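Local atomic coordinates of citrate synthase (Metallosphaera sedula, PDB entry 6ABW), a protein that binds acetyl-CoA and probably condenses it with oxaloacetate to form citrate and CoA, a step of the tricarboxylic acid cycle. Residues 50-55 with 283-288; 58-63 with 75-80; 105-110 with 147-152; 163-168 with 187-192. All blocks are in the same frame, centred on the assembly; numbering follows the deposited sequence.

Contact 1. Residues 50-55 with 283-288; sequences LVEHTS and FKKYAK
A single water molecule joins Tyr286 to Glu52: its oxygen lies 2.6 Å from Tyr286 OH and donates a hydrogen bond of 2.7 Å to Glu52 OE1. The two side-chain oxygens are themselves too far apart to bond, so the water serves as a spacer between two polar side chains, one from each helix. The side chains of Glu52 and Tyr286 run roughly at right angles, although the carboxylate and ring planes are only 40° apart. A bend at chi2 (62°) turns the carboxylate of Glu52 to the water, while its CG packs over the centre of one face of the His53 ring. Lys285 NZ stands 4.1 Å from Glu52 OE1, beyond salt-bridge range, and would probably still favour a charged carboxylate.

Next to this polar pair the contact is apolar. Val51 and Tyr286 approach from opposite directions, and Val51 CG1 lies 3.7 Å from Tyr286 CE2, with the phenol oxygen just as near. The first helix ends close by, where Leu50 O accepts from both OG1 and N of Thr54, which reach it from opposite faces of its plane; the OG1 bond to Leu50 O measures 2.7 Å.

Helix 179-191 underpins both partners. Val51 rests on Ala187 and its carbonyl bonds to Lys183, whose side chain also touches Tyr286. Around the C-terminal part of the short helix 47-53, Val383 of the second subunit packs against Leu50, His53 and Thr54, while helix 278-292 leans through Phe283 and Ala287 on helix 325-335.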
loop_
_atom_site.group_PDB
_atom_site.type_symbol
_atom_site.label_atom_id
_atom_site.label_comp_id
_atom_site.label_asym_id
_atom_site.label_seq_id
_atom_site.Cartn_x
_atom_site.Cartn_y
_atom_site.Cartn_z
ATOM N N LEU A 50 17.234 25.253 -8.954
ATOM C CA LEU A 50 15.878 24.911 -9.387
ATOM C C LEU A 50 14.834 25.768 -8.748
ATOM O O LEU A 50 13.834 26.214 -9.405
ATOM C CB LEU A 50 15.598 23.423 -9.131
ATOM C CG LEU A 50 16.413 22.508 -10.026
ATOM C CD1 LEU A 50 16.212 21.089 -9.530
ATOM C CD2 LEU A 50 16.035 22.668 -11.514
ATOM N N VAL A 51 14.988 26.023 -7.442
ATOM C CA VAL A 51 13.900 26.776 -6.762
ATOM C C VAL A 51 13.861 28.207 -7.264
ATOM O O VAL A 51 12.789 28.752 -7.572
ATOM C CB VAL A 51 13.999 26.736 -5.224
ATOM C CG1 VAL A 51 13.044 27.769 -4.580
ATOM C CG2 VAL A 51 13.620 25.362 -4.711
ATOM N N GLU A 52 15.040 28.801 -7.368
ATOM C CA GLU A 52 15.127 30.226 -7.773
ATOM C C GLU A 52 14.696 30.461 -9.235
ATOM O O GLU A 52 14.043 31.441 -9.491
ATOM C CB GLU A 52 16.546 30.693 -7.604
ATOM C CG GLU A 52 16.812 32.156 -7.972
ATOM C CD GLU A 52 16.070 33.211 -7.144
ATOM O OE1 GLU A 52 15.345 32.874 -6.166
ATOM O OE2 GLU A 52 16.244 34.410 -7.493
ATOM N N HIS A 53 15.077 29.573 -10.137
ATOM C CA HIS A 53 15.005 29.813 -11.573
ATOM C C HIS A 53 14.003 28.933 -12.330
ATOM O O HIS A 53 13.822 29.135 -13.549
ATOM C CB HIS A 53 16.379 29.641 -12.180
ATOM C CG HIS A 53 17.394 30.590 -11.640
ATOM N ND1 HIS A 53 18.555 30.167 -11.022
ATOM C CD2 HIS A 53 17.462 31.943 -11.689
ATOM C CE1 HIS A 53 19.276 31.231 -10.677
ATOM N NE2 HIS A 53 18.637 32.319 -11.077
ATOM N N THR A 54 13.352 27.946 -11.668
ATOM C CA THR A 54 12.380 27.114 -12.386
ATOM C C THR A 54 11.022 27.169 -11.685
ATOM O O THR A 54 10.598 28.202 -11.254
ATOM C CB THR A 54 12.879 25.693 -12.727
ATOM O OG1 THR A 54 12.850 24.880 -11.572
ATOM C CG2 THR A 54 14.313 25.719 -13.303
ATOM N N SER A 55 10.294 26.084 -11.705
ATOM C CA SER A 55 8.920 26.026 -11.190
ATOM C C SER A 55 8.646 24.537 -10.981
ATOM O O SER A 55 9.366 23.665 -11.475
ATOM C CB SER A 55 7.905 26.556 -12.178
ATOM O OG SER A 55 7.900 25.774 -13.357
ATOM N N PHE A 283 13.618 26.703 2.717
ATOM C CA PHE A 283 12.339 26.884 3.467
ATOM C C PHE A 283 12.407 28.155 4.359
ATOM O O PHE A 283 11.432 28.937 4.430
ATOM C CB PHE A 283 12.034 25.683 4.323
ATOM C CG PHE A 283 11.311 24.589 3.613
ATOM C CD1 PHE A 283 10.020 24.792 3.165
ATOM C CD2 PHE A 283 11.892 23.378 3.371
ATOM C CE1 PHE A 283 9.314 23.801 2.497
ATOM C CE2 PHE A 283 11.205 22.381 2.716
ATOM C CZ PHE A 283 9.894 22.598 2.252
ATOM N N LYS A 284 13.558 28.377 5.005
ATOM C CA LYS A 284 13.669 29.566 5.856
ATOM C C LYS A 284 13.428 30.881 5.114
ATOM O O LYS A 284 12.673 31.750 5.582
ATOM C CB LYS A 284 15.017 29.592 6.552
ATOM C CG LYS A 284 15.072 30.755 7.551
ATOM C CD LYS A 284 16.358 30.790 8.280
ATOM C CE LYS A 284 16.353 32.002 9.214
ATOM N NZ LYS A 284 17.675 32.000 9.909
ATOM N N LYS A 285 14.049 31.003 3.971
ATOM C CA LYS A 285 13.959 32.184 3.110
ATOM C C LYS A 285 12.518 32.485 2.813
ATOM O O LYS A 285 12.061 33.624 2.966
ATOM C CB LYS A 285 14.709 31.894 1.841
ATOM C CG LYS A 285 14.675 32.943 0.733
ATOM C CD LYS A 285 15.414 32.313 -0.467
ATOM C CE LYS A 285 16.142 33.300 -1.366
ATOM N NZ LYS A 285 15.162 33.962 -2.247
ATOM N N TYR A 286 11.766 31.437 2.413
ATOM C CA TYR A 286 10.411 31.622 2.015
ATOM C C TYR A 286 9.503 31.815 3.190
ATOM O O TYR A 286 8.534 32.514 3.063
ATOM C CB TYR A 286 9.927 30.512 1.041
ATOM C CG TYR A 286 10.536 30.713 -0.319
ATOM C CD1 TYR A 286 10.035 31.708 -1.208
ATOM C CD2 TYR A 286 11.635 30.056 -0.684
ATOM C CE1 TYR A 286 10.628 31.917 -2.426
ATOM C CE2 TYR A 286 12.238 30.252 -1.905
ATOM C CZ TYR A 286 11.740 31.201 -2.773
ATOM O OH TYR A 286 12.460 31.358 -3.969
ATOM N N ALA A 287 9.843 31.273 4.369
ATOM C CA ALA A 287 9.055 31.497 5.563
ATOM C C ALA A 287 9.014 32.977 6.036
ATOM O O ALA A 287 8.007 33.458 6.483
ATOM C CB ALA A 287 9.594 30.644 6.690
ATOM N N LYS A 288 10.164 33.631 5.932
ATOM C CA LYS A 288 10.362 35.027 6.343
ATOM C C LYS A 288 9.407 35.991 5.632
ATOM O O LYS A 288 8.586 36.645 6.226
ATOM C CB LYS A 288 11.806 35.418 6.055
ATOM C CG LYS A 288 12.071 36.874 6.428
ATOM C CD LYS A 288 13.477 37.088 6.939
ATOM C CE LYS A 288 13.525 38.480 7.567
ATOM N NZ LYS A 288 14.905 38.724 8.039
HETATM O O HOH W 1 15.026 30.956 -4.279
#

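Contact 2. Residues 58-63 with 75-80; sequences EVVHLM and QRLKSA
Leu77 reaches His61 because its CG stands trans to its own backbone N (chi1 170°), and chi2 of 61° places CD1 to one side and leaves CD2 extended, roughly anti to CA, against the neighbouring helix. His61 likewise carries CG trans to its backbone N (chi1 -167°), and the part of it that meets the leucine is the root of the side chain: Leu77 CD2 is 3.9 Å from His61 CB. The same methyl lies 4.1 Å from His61 N, so it also comes close to the backbone there. Val60 completes the seat more loosely, with its CG1 4.4 Å from Leu77 CD2. One leucine branch thus bears on two consecutive residues, and the helices come close here, His61 CA lying 7.7 Å from Leu77 CA.

The imidazole is occupied elsewhere. His61 ND1 is hydrogen-bonded to the carbonyl oxygen of Asp67, in the turn that leads from helix 56-65 to helix 71-84, and the ring stacks with Tyr65; together these would hold the ring's rotation. Arg76 NH1 remains 6.3 Å from His61 NE2, too far for a direct interaction.

Around the contact, Val60 touches Leu352 of helix 342-365 and Leu77 touches Val133 of helix 128-151, which extends the apolar surface on both partners. Glu58, one turn before, instead forms a salt bridge with Arg389 of the second subunit.

The contact therefore probably rests on dispersion and the burial of apolar surface; His61 ND1, already engaged by Asp67, contributes nothing directional across the gap.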
loop_
_atom_site.group_PDB
_atom_site.type_symbol
_atom_site.label_atom_id
_atom_site.label_comp_id
_atom_site.label_asym_id
_atom_site.label_seq_id
_atom_site.Cartn_x
_atom_site.Cartn_y
_atom_site.Cartn_z
ATOM N N GLU A 58 8.205 22.588 -14.251
ATOM C CA GLU A 58 9.498 22.289 -14.832
ATOM C C GLU A 58 10.247 21.177 -14.160
ATOM O O GLU A 58 10.849 20.377 -14.816
ATOM C CB GLU A 58 10.369 23.572 -14.942
ATOM C CG GLU A 58 9.854 24.573 -15.982
ATOM C CD GLU A 58 10.554 25.953 -15.892
ATOM O OE1 GLU A 58 11.451 26.223 -16.749
ATOM O OE2 GLU A 58 10.290 26.739 -14.925
ATOM N N VAL A 59 10.153 21.093 -12.833
ATOM C CA VAL A 59 10.765 20.026 -12.124
ATOM C C VAL A 59 10.010 18.675 -12.327
ATOM O O VAL A 59 10.635 17.634 -12.388
ATOM C CB VAL A 59 10.933 20.405 -10.597
ATOM C CG1 VAL A 59 11.355 19.204 -9.790
ATOM C CG2 VAL A 59 11.934 21.515 -10.411
ATOM N N VAL A 60 8.693 18.721 -12.479
ATOM C CA VAL A 60 7.956 17.521 -12.879
ATOM C C VAL A 60 8.526 16.959 -14.195
ATOM O O VAL A 60 8.860 15.806 -14.309
ATOM C CB VAL A 60 6.487 17.864 -13.058
ATOM C CG1 VAL A 60 5.740 16.696 -13.672
ATOM C CG2 VAL A 60 5.837 18.193 -11.699
ATOM N N HIS A 61 8.721 17.853 -15.180
ATOM C CA HIS A 61 9.314 17.445 -16.472
ATOM C C HIS A 61 10.723 16.911 -16.316
ATOM O O HIS A 61 11.051 15.878 -16.876
ATOM C CB HIS A 61 9.213 18.620 -17.469
ATOM C CG HIS A 61 9.505 18.235 -18.875
ATOM N ND1 HIS A 61 10.758 17.878 -19.309
ATOM C CD2 HIS A 61 8.659 17.986 -19.913
ATOM C CE1 HIS A 61 10.695 17.490 -20.571
ATOM N NE2 HIS A 61 9.428 17.536 -20.957
ATOM N N LEU A 62 11.551 17.537 -15.489
ATOM C CA LEU A 62 12.889 17.047 -15.222
ATOM C C LEU A 62 12.939 15.677 -14.616
ATOM O O LEU A 62 13.738 14.846 -15.023
ATOM C CB LEU A 62 13.608 18.070 -14.302
ATOM C CG LEU A 62 14.955 17.713 -13.747
ATOM C CD1 LEU A 62 15.937 17.636 -14.913
ATOM C CD2 LEU A 62 15.335 18.775 -12.688
ATOM N N MET A 63 12.112 15.425 -13.609
ATOM C CA MET A 63 12.086 14.130 -12.965
ATOM C C MET A 63 11.528 13.021 -13.828
ATOM O O MET A 63 11.987 11.911 -13.778
ATOM C CB MET A 63 11.307 14.215 -11.678
ATOM C CG MET A 63 11.981 15.122 -10.677
ATOM S SD MET A 63 12.034 14.224 -9.119
ATOM C CE MET A 63 13.821 14.167 -8.921
ATOM N N GLN A 75 4.414 23.787 -22.274
ATOM C CA GLN A 75 3.036 23.988 -22.669
ATOM C C GLN A 75 2.171 22.727 -22.719
ATOM O O GLN A 75 0.999 22.775 -22.267
ATOM C CB GLN A 75 3.026 24.729 -24.015
ATOM C CG GLN A 75 1.714 25.069 -24.654
ATOM C CD GLN A 75 1.932 25.484 -26.131
ATOM O OE1 GLN A 75 1.090 25.184 -26.989
ATOM N NE2 GLN A 75 3.110 26.125 -26.437
ATOM N N ARG A 76 2.695 21.646 -23.283
ATOM C CA ARG A 76 1.954 20.391 -23.372
ATOM C C ARG A 76 1.742 19.818 -21.964
ATOM O O ARG A 76 0.665 19.318 -21.645
ATOM C CB ARG A 76 2.675 19.345 -24.235
ATOM C CG ARG A 76 2.434 19.549 -25.757
ATOM C CD ARG A 76 3.171 18.489 -26.577
ATOM N NE ARG A 76 4.436 19.008 -27.112
ATOM C CZ ARG A 76 5.665 18.504 -26.904
ATOM N NH1 ARG A 76 5.892 17.400 -26.182
ATOM N NH2 ARG A 76 6.705 19.110 -27.461
ATOM N N LEU A 77 2.766 19.958 -21.121
ATOM C CA LEU A 77 2.678 19.511 -19.723
ATOM C C LEU A 77 1.649 20.251 -18.955
ATOM O O LEU A 77 0.877 19.629 -18.239
ATOM C CB LEU A 77 4.033 19.627 -19.036
ATOM C CG LEU A 77 4.027 19.414 -17.503
ATOM C CD1 LEU A 77 3.547 18.045 -17.262
ATOM C CD2 LEU A 77 5.450 19.526 -17.021
ATOM N N LYS A 78 1.637 21.574 -19.023
ATOM C CA LYS A 78 0.620 22.346 -18.408
ATOM C C LYS A 78 -0.810 22.024 -18.837
ATOM O O LYS A 78 -1.700 21.972 -17.977
ATOM C CB LYS A 78 0.901 23.805 -18.625
ATOM C CG LYS A 78 2.093 24.286 -17.825
ATOM C CD LYS A 78 2.363 25.731 -18.147
ATOM C CE LYS A 78 3.361 26.295 -17.141
ATOM N NZ LYS A 78 3.609 27.701 -17.536
ATOM N N SER A 79 -1.056 21.858 -20.136
ATOM C CA SER A 79 -2.413 21.469 -20.613
ATOM C C SER A 79 -2.812 20.078 -20.062
ATOM O O SER A 79 -3.978 19.857 -19.720
ATOM C CB SER A 79 -2.448 21.342 -22.144
ATOM O OG SER A 79 -2.051 22.549 -22.683
ATOM N N ALA A 80 -1.864 19.173 -19.987
ATOM C CA ALA A 80 -2.145 17.813 -19.453
ATOM C C ALA A 80 -2.523 17.871 -17.949
ATOM O O ALA A 80 -3.495 17.229 -17.514
ATOM C CB ALA A 80 -0.973 16.910 -19.666
#

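Contact 3. Residues 105-110 with 147-152; sequences VGMMET and LRAKEG
Met107 and Lys150 meet through the sulfur of one and the methylenes of the other: Met107 SD lies 3.8 Å from Lys150 CG and equally near Lys150 CD. This is the tight part of the contact. The side chains of Met107 and Lys150 cross obliquely, the thioether touching the alkyl flank of the lysine and leaving its ammonium group aside. Looser is the approach to the adjoining residue. The methionine is extended as far as its sulfur, and a bend at chi3 (63°) then turns the terminal methyl so that Met107 CE is 4.2 Å from Ala149 CB. Ile95 and Tyr96 of helix 89-97 border this buried pair, the first touching Met107 and the second Ala149.

The solvent side is that of Lys150, which is partly exposed, and of the end of its helix. The amine is nevertheless well held: bends at chi3 and chi4 swing it to the carbonyl oxygen of Ser102, where it is hydrogen-bonded, and a cation-pi interaction with Tyr340 adds a second hold. Gly152, exposed and just past helix 128-151, has a positive phi (75°) and belongs to a Schellman motif, two bonds running back into the last turn. One of them, from Gly152 N to Ala149 O, measures 3.1 Å.

Helix 104-119 also faces the dimer partner, since Glu109 OE2 is hydrogen-bonded to Ser216 of the second subunit. Packing of one methionine from such a helix against the end of a longer one fits the largely helical, dimeric citrate synthase fold.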
loop_
_atom_site.group_PDB
_atom_site.type_symbol
_atom_site.label_atom_id
_atom_site.label_comp_id
_atom_site.label_asym_id
_atom_site.label_seq_id
_atom_site.Cartn_x
_atom_site.Cartn_y
_atom_site.Cartn_z
ATOM N N VAL A 105 -3.392 11.891 5.846
ATOM C CA VAL A 105 -2.698 11.004 4.959
ATOM C C VAL A 105 -3.566 9.758 4.657
ATOM O O VAL A 105 -3.589 9.274 3.521
ATOM C CB VAL A 105 -1.314 10.644 5.536
ATOM C CG1 VAL A 105 -0.632 9.512 4.707
ATOM C CG2 VAL A 105 -0.489 11.902 5.542
ATOM N N GLY A 106 -4.337 9.293 5.653
ATOM C CA GLY A 106 -5.290 8.197 5.525
ATOM C C GLY A 106 -6.428 8.532 4.559
ATOM O O GLY A 106 -6.865 7.699 3.748
ATOM N N MET A 107 -6.914 9.757 4.639
ATOM C CA MET A 107 -7.900 10.201 3.681
ATOM C C MET A 107 -7.330 10.221 2.252
ATOM O O MET A 107 -7.984 9.819 1.284
ATOM C CB MET A 107 -8.407 11.578 4.105
ATOM C CG MET A 107 -9.057 11.550 5.461
ATOM S SD MET A 107 -9.620 13.190 6.024
ATOM C CE MET A 107 -10.779 13.515 4.814
ATOM N N MET A 108 -6.098 10.697 2.090
ATOM C CA MET A 108 -5.428 10.605 0.816
ATOM C C MET A 108 -5.307 9.163 0.329
ATOM O O MET A 108 -5.467 8.903 -0.842
ATOM C CB MET A 108 -4.018 11.222 0.867
ATOM C CG MET A 108 -3.924 12.682 1.161
ATOM S SD MET A 108 -2.165 13.209 1.043
ATOM C CE MET A 108 -1.663 12.832 -0.513
ATOM N N GLU A 109 -4.919 8.240 1.191
ATOM C CA GLU A 109 -4.762 6.848 0.884
ATOM C C GLU A 109 -6.081 6.295 0.302
ATOM O O GLU A 109 -6.073 5.587 -0.753
ATOM C CB GLU A 109 -4.321 6.089 2.152
ATOM C CG GLU A 109 -4.040 4.628 2.012
ATOM C CD GLU A 109 -4.140 3.869 3.331
ATOM O OE1 GLU A 109 -5.223 3.886 3.968
ATOM O OE2 GLU A 109 -3.219 3.166 3.711
ATOM N N THR A 110 -7.201 6.675 0.898
ATOM C CA THR A 110 -8.489 6.186 0.488
ATOM C C THR A 110 -8.858 6.747 -0.887
ATOM O O THR A 110 -9.274 6.031 -1.790
ATOM C CB THR A 110 -9.538 6.505 1.542
ATOM O OG1 THR A 110 -9.133 5.941 2.790
ATOM C CG2 THR A 110 -10.883 5.905 1.170
ATOM N N LEU A 147 -8.287 18.871 2.914
ATOM C CA LEU A 147 -8.306 20.030 3.794
ATOM C C LEU A 147 -9.747 20.516 3.972
ATOM O O LEU A 147 -10.216 20.807 5.126
ATOM C CB LEU A 147 -7.387 21.131 3.236
ATOM C CG LEU A 147 -7.703 22.533 3.856
ATOM C CD1 LEU A 147 -7.299 22.525 5.295
ATOM C CD2 LEU A 147 -6.977 23.591 3.033
ATOM N N ARG A 148 -10.423 20.647 2.836
ATOM C CA ARG A 148 -11.740 21.248 2.854
ATOM C C ARG A 148 -12.792 20.366 3.576
ATOM O O ARG A 148 -13.609 20.837 4.375
ATOM C CB ARG A 148 -12.113 21.650 1.455
ATOM C CG ARG A 148 -11.302 22.853 0.983
ATOM C CD ARG A 148 -11.617 23.192 -0.459
ATOM N NE ARG A 148 -12.916 23.853 -0.589
ATOM C CZ ARG A 148 -13.136 25.154 -0.385
ATOM N NH1 ARG A 148 -14.366 25.602 -0.479
ATOM N NH2 ARG A 148 -12.172 25.998 0.008
ATOM N N ALA A 149 -12.730 19.061 3.376
ATOM C CA ALA A 149 -13.498 18.138 4.191
ATOM C C ALA A 149 -13.283 18.242 5.668
ATOM O O ALA A 149 -14.240 18.273 6.464
ATOM C CB ALA A 149 -13.349 16.717 3.736
ATOM N N LYS A 150 -12.020 18.292 6.069
ATOM C CA LYS A 150 -11.698 18.354 7.482
ATOM C C LYS A 150 -12.171 19.696 8.103
ATOM O O LYS A 150 -12.586 19.713 9.260
ATOM C CB LYS A 150 -10.219 18.091 7.715
ATOM C CG LYS A 150 -9.854 16.630 7.516
ATOM C CD LYS A 150 -8.344 16.382 7.693
ATOM C CE LYS A 150 -7.879 16.403 9.144
ATOM N NZ LYS A 150 -8.547 15.488 10.117
ATOM N N GLU A 151 -12.177 20.738 7.321
ATOM C CA GLU A 151 -12.612 22.050 7.731
ATOM C C GLU A 151 -14.160 22.213 7.594
ATOM O O GLU A 151 -14.690 23.203 8.073
ATOM C CB GLU A 151 -11.928 23.102 6.897
ATOM C CG GLU A 151 -10.426 23.310 7.030
ATOM C CD GLU A 151 -9.939 23.975 8.326
ATOM O OE1 GLU A 151 -9.976 23.334 9.444
ATOM O OE2 GLU A 151 -9.422 25.132 8.195
ATOM N N GLY A 152 -14.861 21.281 6.946
ATOM C CA GLY A 152 -16.327 21.320 6.778
ATOM C C GLY A 152 -16.729 22.342 5.742
ATOM O O GLY A 152 -17.783 22.919 5.857
#

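Contact 4. Residues 163-168 with 187-192; sequences SFAKSF and AALILY
Leu189 presents a single methyl, CD1, to the ring of Phe164. Its CG lies beside the backbone N (chi1 -66°), and chi2 of 163° carries CD1 outward, trans to CA, as the foremost atom of the side chain. Phe164 instead has CG trans to its backbone N (chi1 -179°), which carries its ring toward the helix that holds Leu189. The methyl arrives at the ring's edge, near its plane, 3.8 Å from Phe164 CD1 and 4.0 Å from Phe164 CE1. The two side chains cross at about a right angle. Ala165 CB meets the same methyl from another side, roughly at right angles to the ring contact, at 4.3 Å from Leu189 CD1.

The start of helix 164-173 is fixed by its cap. Ser163 OG accepts from Lys166 N at 3.2 Å in a nearly straight bond, and Glu57 accepts from Phe164 N, so the first turn that carries the aromatic ring is held on two of its amides. The ring itself touches Val136 and Ser140 of helix 128-151, and a bound glycerol, probably from the crystallisation liquor, lies about 4 Å from the nearest atom of the Phe164 side chain. Leu189 meets Leu348 of helix 342-365, and its carbonyl bonds to Ser349 there.

What results is a serine N-capped helix whose first turn packs on the end of the next helix, a join between consecutive helices in the largely helical body of the citrate synthase fold.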
loop_
_atom_site.group_PDB
_atom_site.type_symbol
_atom_site.label_atom_id
_atom_site.label_comp_id
_atom_site.label_asym_id
_atom_site.label_seq_id
_atom_site.Cartn_x
_atom_site.Cartn_y
_atom_site.Cartn_z
ATOM N N SER A 163 -0.135 28.863 -12.587
ATOM C CA SER A 163 0.723 27.778 -12.132
ATOM C C SER A 163 -0.007 26.757 -11.249
ATOM O O SER A 163 -1.068 27.019 -10.662
ATOM C CB SER A 163 1.895 28.303 -11.366
ATOM O OG SER A 163 1.489 28.865 -10.112
ATOM N N PHE A 164 0.642 25.612 -11.159
ATOM C CA PHE A 164 0.170 24.497 -10.338
ATOM C C PHE A 164 0.026 24.921 -8.930
ATOM O O PHE A 164 -1.003 24.665 -8.309
ATOM C CB PHE A 164 1.146 23.363 -10.493
ATOM C CG PHE A 164 0.792 22.084 -9.704
ATOM C CD1 PHE A 164 1.105 21.954 -8.381
ATOM C CD2 PHE A 164 0.178 21.009 -10.353
ATOM C CE1 PHE A 164 0.777 20.747 -7.643
ATOM C CE2 PHE A 164 -0.150 19.847 -9.683
ATOM C CZ PHE A 164 0.209 19.684 -8.318
ATOM N N ALA A 165 1.045 25.603 -8.416
ATOM C CA ALA A 165 0.985 26.122 -7.043
ATOM C C ALA A 165 -0.204 27.031 -6.805
ATOM O O ALA A 165 -0.892 26.967 -5.801
ATOM C CB ALA A 165 2.282 26.841 -6.679
ATOM N N LYS A 166 -0.420 27.976 -7.732
ATOM C CA LYS A 166 -1.562 28.876 -7.608
ATOM C C LYS A 166 -2.930 28.174 -7.666
ATOM O O LYS A 166 -3.795 28.459 -6.844
ATOM C CB LYS A 166 -1.486 30.012 -8.679
ATOM C CG LYS A 166 -2.491 31.073 -8.397
ATOM C CD LYS A 166 -2.399 32.134 -9.484
ATOM C CE LYS A 166 -3.505 33.158 -9.261
ATOM N NZ LYS A 166 -3.173 34.395 -10.072
ATOM N N SER A 167 -3.078 27.253 -8.576
ATOM C CA SER A 167 -4.327 26.463 -8.710
ATOM C C SER A 167 -4.639 25.677 -7.444
ATOM O O SER A 167 -5.813 25.639 -6.974
ATOM C CB SER A 167 -4.280 25.549 -9.923
ATOM O OG SER A 167 -4.208 26.284 -11.134
ATOM N N PHE A 168 -3.577 25.135 -6.835
ATOM C CA PHE A 168 -3.697 24.354 -5.594
ATOM C C PHE A 168 -4.120 25.253 -4.410
ATOM O O PHE A 168 -5.078 24.977 -3.646
ATOM C CB PHE A 168 -2.377 23.569 -5.329
ATOM C CG PHE A 168 -2.380 22.933 -3.977
ATOM C CD1 PHE A 168 -3.316 21.936 -3.692
ATOM C CD2 PHE A 168 -1.519 23.381 -2.928
ATOM C CE1 PHE A 168 -3.381 21.344 -2.444
ATOM C CE2 PHE A 168 -1.591 22.793 -1.675
ATOM C CZ PHE A 168 -2.505 21.751 -1.436
ATOM N N ALA A 187 7.966 26.680 -4.247
ATOM C CA ALA A 187 9.251 26.244 -3.678
ATOM C C ALA A 187 9.110 24.932 -2.853
ATOM O O ALA A 187 9.948 24.014 -2.939
ATOM C CB ALA A 187 9.873 27.359 -2.833
ATOM N N ALA A 188 8.110 24.903 -1.989
ATOM C CA ALA A 188 7.841 23.769 -1.095
ATOM C C ALA A 188 7.614 22.522 -1.911
ATOM O O ALA A 188 8.110 21.472 -1.580
ATOM C CB ALA A 188 6.642 24.055 -0.231
ATOM N N LEU A 189 6.868 22.627 -3.007
ATOM C CA LEU A 189 6.645 21.502 -3.912
ATOM C C LEU A 189 7.896 21.005 -4.534
ATOM O O LEU A 189 8.087 19.803 -4.670
ATOM C CB LEU A 189 5.696 21.845 -5.027
ATOM C CG LEU A 189 4.302 22.113 -4.563
ATOM C CD1 LEU A 189 3.489 22.834 -5.610
ATOM C CD2 LEU A 189 3.681 20.755 -4.226
ATOM N N ILE A 190 8.790 21.910 -4.911
ATOM C CA ILE A 190 10.099 21.441 -5.437
ATOM C C ILE A 190 10.969 20.825 -4.339
ATOM O O ILE A 190 11.608 19.768 -4.538
ATOM C CB ILE A 190 10.864 22.617 -6.104
ATOM C CG1 ILE A 190 10.111 23.084 -7.392
ATOM C CG2 ILE A 190 12.290 22.189 -6.456
ATOM C CD1 ILE A 190 10.564 24.439 -7.891
ATOM N N LEU A 191 10.956 21.469 -3.170
ATOM C CA LEU A 191 11.873 21.099 -2.087
ATOM C C LEU A 191 11.668 19.680 -1.564
ATOM O O LEU A 191 12.611 18.991 -1.182
ATOM C CB LEU A 191 11.781 22.128 -0.944
ATOM C CG LEU A 191 12.434 23.509 -1.166
ATOM C CD1 LEU A 191 12.051 24.582 -0.166
ATOM C CD2 LEU A 191 13.960 23.381 -1.237
ATOM N N TYR A 192 10.411 19.259 -1.485
ATOM C CA TYR A 192 10.035 17.980 -0.974
ATOM C C TYR A 192 9.885 16.863 -2.040
ATOM O O TYR A 192 9.507 15.734 -1.686
ATOM C CB TYR A 192 8.769 18.128 -0.094
ATOM C CG TYR A 192 8.931 18.421 1.381
ATOM C CD1 TYR A 192 10.001 17.873 2.138
ATOM C CD2 TYR A 192 7.970 19.123 2.080
ATOM C CE1 TYR A 192 10.066 18.033 3.495
ATOM C CE2 TYR A 192 8.051 19.298 3.445
ATOM C CZ TYR A 192 9.124 18.746 4.161
ATOM O OH TYR A 192 9.180 18.881 5.556
#

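From the N terminus, residues 50-55 open contact 1, whose loop closes only at 283-288 and encloses all the others. Inside it, contacts 2, 3 and 4 follow in series without crossing: contact 2 closes a short loop between successive helices 56-65 and 71-84, contact 3 joins helix 104-119 to the end of helix 128-151, and contact 4 ties helix 164-173 to helix 179-191. Contacts 1, 2 and 4 form one cluster: contacts 1 and 2 touch through Thr54 and Val59 and through Leu50 and Leu62, and contact 4 meets both, through Ile190 on Val59 and Leu191 on Phe283. Contact 3 stands apart, about 7 Å from contact 4 at the nearest atoms.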